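Local coordinates for protein toluene, o-xylene monooxygenase oxygenase subunit (Pseudomonas stutzeri, PDB 2INC) that probably serves as one of the subunits of a multi-chain oxygenase that hydroxylates toluene and o-xylene, at residues D72-R77 against A254-R259. Residues are numbered along the deposited sequence; the frame is centred on the assembly and turned at random.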
ATOM      1  N   ASP B  72     -18.156  15.921  -8.549  1.00 37.99           N
ATOM      2  CA  ASP B  72     -16.815  15.670  -8.039  1.00 37.18           C
ATOM      3  C   ASP B  72     -16.453  14.162  -8.046  1.00 36.82           C
ATOM      4  O   ASP B  72     -15.316  13.811  -7.852  1.00 37.75           O
ATOM      5  CB  ASP B  72     -16.671  16.233  -6.597  1.00 38.34           C
ATOM      6  CG  ASP B  72     -16.611  17.771  -6.553  1.00 39.82           C
ATOM      7  OD1 ASP B  72     -17.647  18.432  -6.838  1.00 42.62           O
ATOM      8  OD2 ASP B  72     -15.537  18.323  -6.229  1.00 44.32           O
ATOM      9  N   GLN B  73     -17.428  13.278  -8.259  1.00 36.57           N
ATOM     10  CA  GLN B  73     -17.189  11.826  -8.367  1.00 36.46           C
ATOM     11  C   GLN B  73     -16.527  11.223  -7.141  1.00 34.46           C
ATOM     12  O   GLN B  73     -15.744  10.295  -7.238  1.00 34.71           O
ATOM     13  CB  GLN B  73     -16.377  11.482  -9.629  1.00 36.97           C
ATOM     14  CG  GLN B  73     -17.138  11.898 -10.878  1.00 42.44           C
ATOM     15  CD  GLN B  73     -16.528  11.451 -12.189  1.00 51.84           C
ATOM     16  OE1 GLN B  73     -16.627  12.177 -13.188  1.00 59.26           O
ATOM     17  NE2 GLN B  73     -15.896  10.277 -12.216  1.00 54.06           N
ATOM     18  N   LEU B  74     -16.865  11.724  -5.967  1.00 32.63           N
ATOM     19  CA  LEU B  74     -16.165  11.287  -4.776  1.00 33.68           C
ATOM     20  C   LEU B  74     -16.538   9.858  -4.473  1.00 32.15           C
ATOM     21  O   LEU B  74     -17.702   9.459  -4.609  1.00 34.48           O
ATOM     22  CB  LEU B  74     -16.592  12.127  -3.567  1.00 33.50           C
ATOM     23  CG  LEU B  74     -15.935  13.473  -3.403  1.00 36.16           C
ATOM     24  CD1 LEU B  74     -16.577  14.099  -2.096  1.00 40.61           C
ATOM     25  CD2 LEU B  74     -14.451  13.236  -3.210  1.00 40.38           C
ATOM     26  N   VAL B  75     -15.542   9.108  -4.041  1.00 32.56           N
ATOM     27  CA  VAL B  75     -15.758   7.825  -3.430  1.00 31.87           C
ATOM     28  C   VAL B  75     -14.989   7.891  -2.137  1.00 32.13           C
ATOM     29  O   VAL B  75     -14.214   8.809  -1.922  1.00 33.19           O
ATOM     30  CB  VAL B  75     -15.277   6.618  -4.276  1.00 30.50           C
ATOM     31  CG1 VAL B  75     -16.040   6.587  -5.640  1.00 32.67           C
ATOM     32  CG2 VAL B  75     -13.747   6.609  -4.486  1.00 29.30           C
ATOM     33  N   TYR B  76     -15.211   6.906  -1.299  1.00 31.87           N
ATOM     34  CA  TYR B  76     -14.578   6.900   0.006  1.00 32.31           C
ATOM     35  C   TYR B  76     -13.061   7.044  -0.115  1.00 33.17           C
ATOM     36  O   TYR B  76     -12.444   7.820   0.617  1.00 34.23           O
ATOM     37  CB  TYR B  76     -14.900   5.602   0.651  1.00 31.62           C
ATOM     38  CG  TYR B  76     -14.299   5.426   2.037  1.00 31.33           C
ATOM     39  CD1 TYR B  76     -13.018   4.852   2.196  1.00 28.35           C
ATOM     40  CD2 TYR B  76     -15.032   5.795   3.155  1.00 31.01           C
ATOM     41  CE1 TYR B  76     -12.455   4.695   3.486  1.00 30.18           C
ATOM     42  CE2 TYR B  76     -14.534   5.590   4.444  1.00 30.26           C
ATOM     43  CZ  TYR B  76     -13.252   5.037   4.598  1.00 29.95           C
ATOM     44  OH  TYR B  76     -12.833   4.869   5.919  1.00 30.45           O
ATOM     45  N   ARG B  77     -12.454   6.328  -1.066  1.00 32.94           N
ATOM     46  CA  ARG B  77     -11.007   6.330  -1.179  1.00 32.71           C
ATOM     47  C   ARG B  77     -10.502   7.728  -1.524  1.00 32.88           C
ATOM     48  O   ARG B  77      -9.488   8.179  -0.982  1.00 33.48           O
ATOM     49  CB  ARG B  77     -10.569   5.304  -2.222  1.00 34.23           C
ATOM     50  CG  ARG B  77      -9.080   5.159  -2.341  1.00 34.65           C
ATOM     51  CD  ARG B  77      -8.795   4.198  -3.527  1.00 36.51           C
ATOM     52  NE  ARG B  77      -9.157   4.804  -4.811  1.00 37.43           N
ATOM     53  CZ  ARG B  77      -8.419   5.705  -5.465  1.00 42.19           C
ATOM     54  NH1 ARG B  77      -7.235   6.116  -4.983  1.00 41.69           N
ATOM     55  NH2 ARG B  77      -8.836   6.182  -6.638  1.00 39.99           N
ATOM     56  N   ALA B 254     -17.700  23.653   1.633  1.00 33.14           N
ATOM     57  CA  ALA B 254     -19.017  24.216   1.332  1.00 32.20           C
ATOM     58  C   ALA B 254     -19.216  24.366  -0.186  1.00 33.45           C
ATOM     59  O   ALA B 254     -20.297  24.108  -0.696  1.00 30.07           O
ATOM     60  CB  ALA B 254     -19.181  25.557   2.025  1.00 32.90           C
ATOM     61  N   GLU B 255     -18.181  24.818  -0.882  1.00 34.24           N
ATOM     62  CA  GLU B 255     -18.254  24.920  -2.347  1.00 35.23           C
ATOM     63  C   GLU B 255     -18.527  23.562  -2.993  1.00 34.03           C
ATOM     64  O   GLU B 255     -19.302  23.491  -3.917  1.00 33.26           O
ATOM     65  CB  GLU B 255     -16.966  25.535  -2.891  1.00 36.81           C
ATOM     66  CG  GLU B 255     -16.862  27.057  -2.660  1.00 42.10           C
ATOM     67  CD  GLU B 255     -15.363  27.533  -2.524  1.00 53.73           C
ATOM     68  OE1 GLU B 255     -14.422  26.876  -3.073  1.00 57.41           O
ATOM     69  OE2 GLU B 255     -15.124  28.573  -1.866  1.00 57.01           O
ATOM     70  N   ARG B 256     -17.907  22.502  -2.486  1.00 32.90           N
ATOM     71  CA  ARG B 256     -18.209  21.133  -2.944  1.00 33.92           C
ATOM     72  C   ARG B 256     -19.685  20.718  -2.762  1.00 33.83           C
ATOM     73  O   ARG B 256     -20.313  20.163  -3.671  1.00 34.25           O
ATOM     74  CB  ARG B 256     -17.295  20.120  -2.254  1.00 33.77           C
ATOM     75  CG  ARG B 256     -17.397  18.735  -2.856  1.00 35.38           C
ATOM     76  CD  ARG B 256     -16.251  17.824  -2.436  1.00 34.31           C
ATOM     77  NE  ARG B 256     -16.097  17.746  -0.963  1.00 34.89           N
ATOM     78  CZ  ARG B 256     -15.121  18.367  -0.327  1.00 34.36           C
ATOM     79  NH1 ARG B 256     -14.981  18.307   0.995  1.00 31.96           N
ATOM     80  NH2 ARG B 256     -14.271  19.083  -1.027  1.00 30.62           N
ATOM     81  N   HIS B 257     -20.231  20.962  -1.564  1.00 32.49           N
ATOM     82  CA  HIS B 257     -21.621  20.687  -1.313  1.00 31.45           C
ATOM     83  C   HIS B 257     -22.524  21.448  -2.289  1.00 32.67           C
ATOM     84  O   HIS B 257     -23.513  20.903  -2.758  1.00 32.44           O
ATOM     85  CB  HIS B 257     -21.992  21.063   0.116  1.00 30.84           C
ATOM     86  CG  HIS B 257     -21.074  20.461   1.142  1.00 29.64           C
ATOM     87  ND1 HIS B 257     -20.916  20.998   2.408  1.00 30.03           N
ATOM     88  CD2 HIS B 257     -20.210  19.415   1.066  1.00 29.49           C
ATOM     89  CE1 HIS B 257     -20.039  20.269   3.088  1.00 33.91           C
ATOM     90  NE2 HIS B 257     -19.583  19.311   2.293  1.00 30.36           N
ATOM     91  N   ARG B 258     -22.186  22.704  -2.574  1.00 32.63           N
ATOM     92  CA  ARG B 258     -23.002  23.476  -3.524  1.00 33.72           C
ATOM     93  C   ARG B 258     -22.905  22.874  -4.929  1.00 34.34           C
ATOM     94  O   ARG B 258     -23.873  22.907  -5.694  1.00 35.20           O
ATOM     95  CB  ARG B 258     -22.585  24.956  -3.534  1.00 34.63           C
ATOM     96  CG  ARG B 258     -23.071  25.770  -2.343  1.00 35.18           C
ATOM     97  CD  ARG B 258     -22.351  27.114  -2.298  1.00 40.43           C
ATOM     98  NE  ARG B 258     -22.405  27.679  -0.943  1.00 42.17           N
ATOM     99  CZ  ARG B 258     -21.983  28.898  -0.658  1.00 43.69           C
ATOM    100  NH1 ARG B 258     -21.493  29.652  -1.635  1.00 43.09           N
ATOM    101  NH2 ARG B 258     -22.036  29.351   0.599  1.00 46.04           N
ATOM    102  N   ARG B 259     -21.740  22.366  -5.284  1.00 34.19           N
ATOM    103  CA  ARG B 259     -21.576  21.742  -6.609  1.00 34.72           C
ATOM    104  C   ARG B 259     -22.504  20.536  -6.832  1.00 34.51           C
ATOM    105  O   ARG B 259     -23.146  20.426  -7.875  1.00 34.67           O
ATOM    106  CB  ARG B 259     -20.137  21.337  -6.854  1.00 35.36           C
ATOM    107  CG  ARG B 259     -19.193  22.541  -7.150  1.00 37.32           C
ATOM    108  CD  ARG B 259     -17.913  22.074  -7.808  1.00 37.33           C
ATOM    109  NE  ARG B 259     -17.084  21.234  -6.936  1.00 39.04           N
ATOM    110  CZ  ARG B 259     -16.211  21.705  -6.047  1.00 35.69           C
ATOM    111  NH1 ARG B 259     -16.095  23.005  -5.857  1.00 39.05           N
ATOM    112  NH2 ARG B 259     -15.472  20.880  -5.315  1.00 37.65           N
TER
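The guanidinium of Arg259 meets the carboxylate of Asp72 at its edge, while one of its faces lies over Arg256 CA, offset toward the rim and 3.6 Å from the plane. The pair is a worked example of the side-on bidentate salt bridge, in which NE and one terminal nitrogen each take a separate oxygen. Arg259 NE reaches Asp72 OD1 at 2.9 Å in a nearly straight bond (167°), using the syn lone pair of that oxygen. Arg259 NH2 lies 2.7 Å from Asp72 OD2, again on the syn side but somewhat out of the carboxylate plane. The two groups are close to coplanar, 29° apart, and this double grip limits rotation of either one. The arginine reaches its partner through a bend at chi3 (-66°), which turns the guanidinium back over its own helix. Replacing Asp72 with an alanine would probably leave the Arg259 guanidinium without its mate across the contact and freer to swing. Beside the charged pair, Leu74 CD1 packs against the bent end of the Arg256 chain, 3.8 Å from Arg256 CD and just as near its NE, set obliquely to the guanidinium, while the carboxylate of Asp72 lies alongside Arg256 CG and CD. Past the methylenes, Arg256 NH1 forms salt bridges with Asp253 and Asp154. The arrangement ties the loop leading into helix 76-99, its N-cap at Val75, to the middle of helix 241-268 in an all-helical subunit of the ferritin-like clan. Leu74 also packs on Tyr150 of helix 142-172, and Arg256 on Leu82 and Gln83 of helix 76-99.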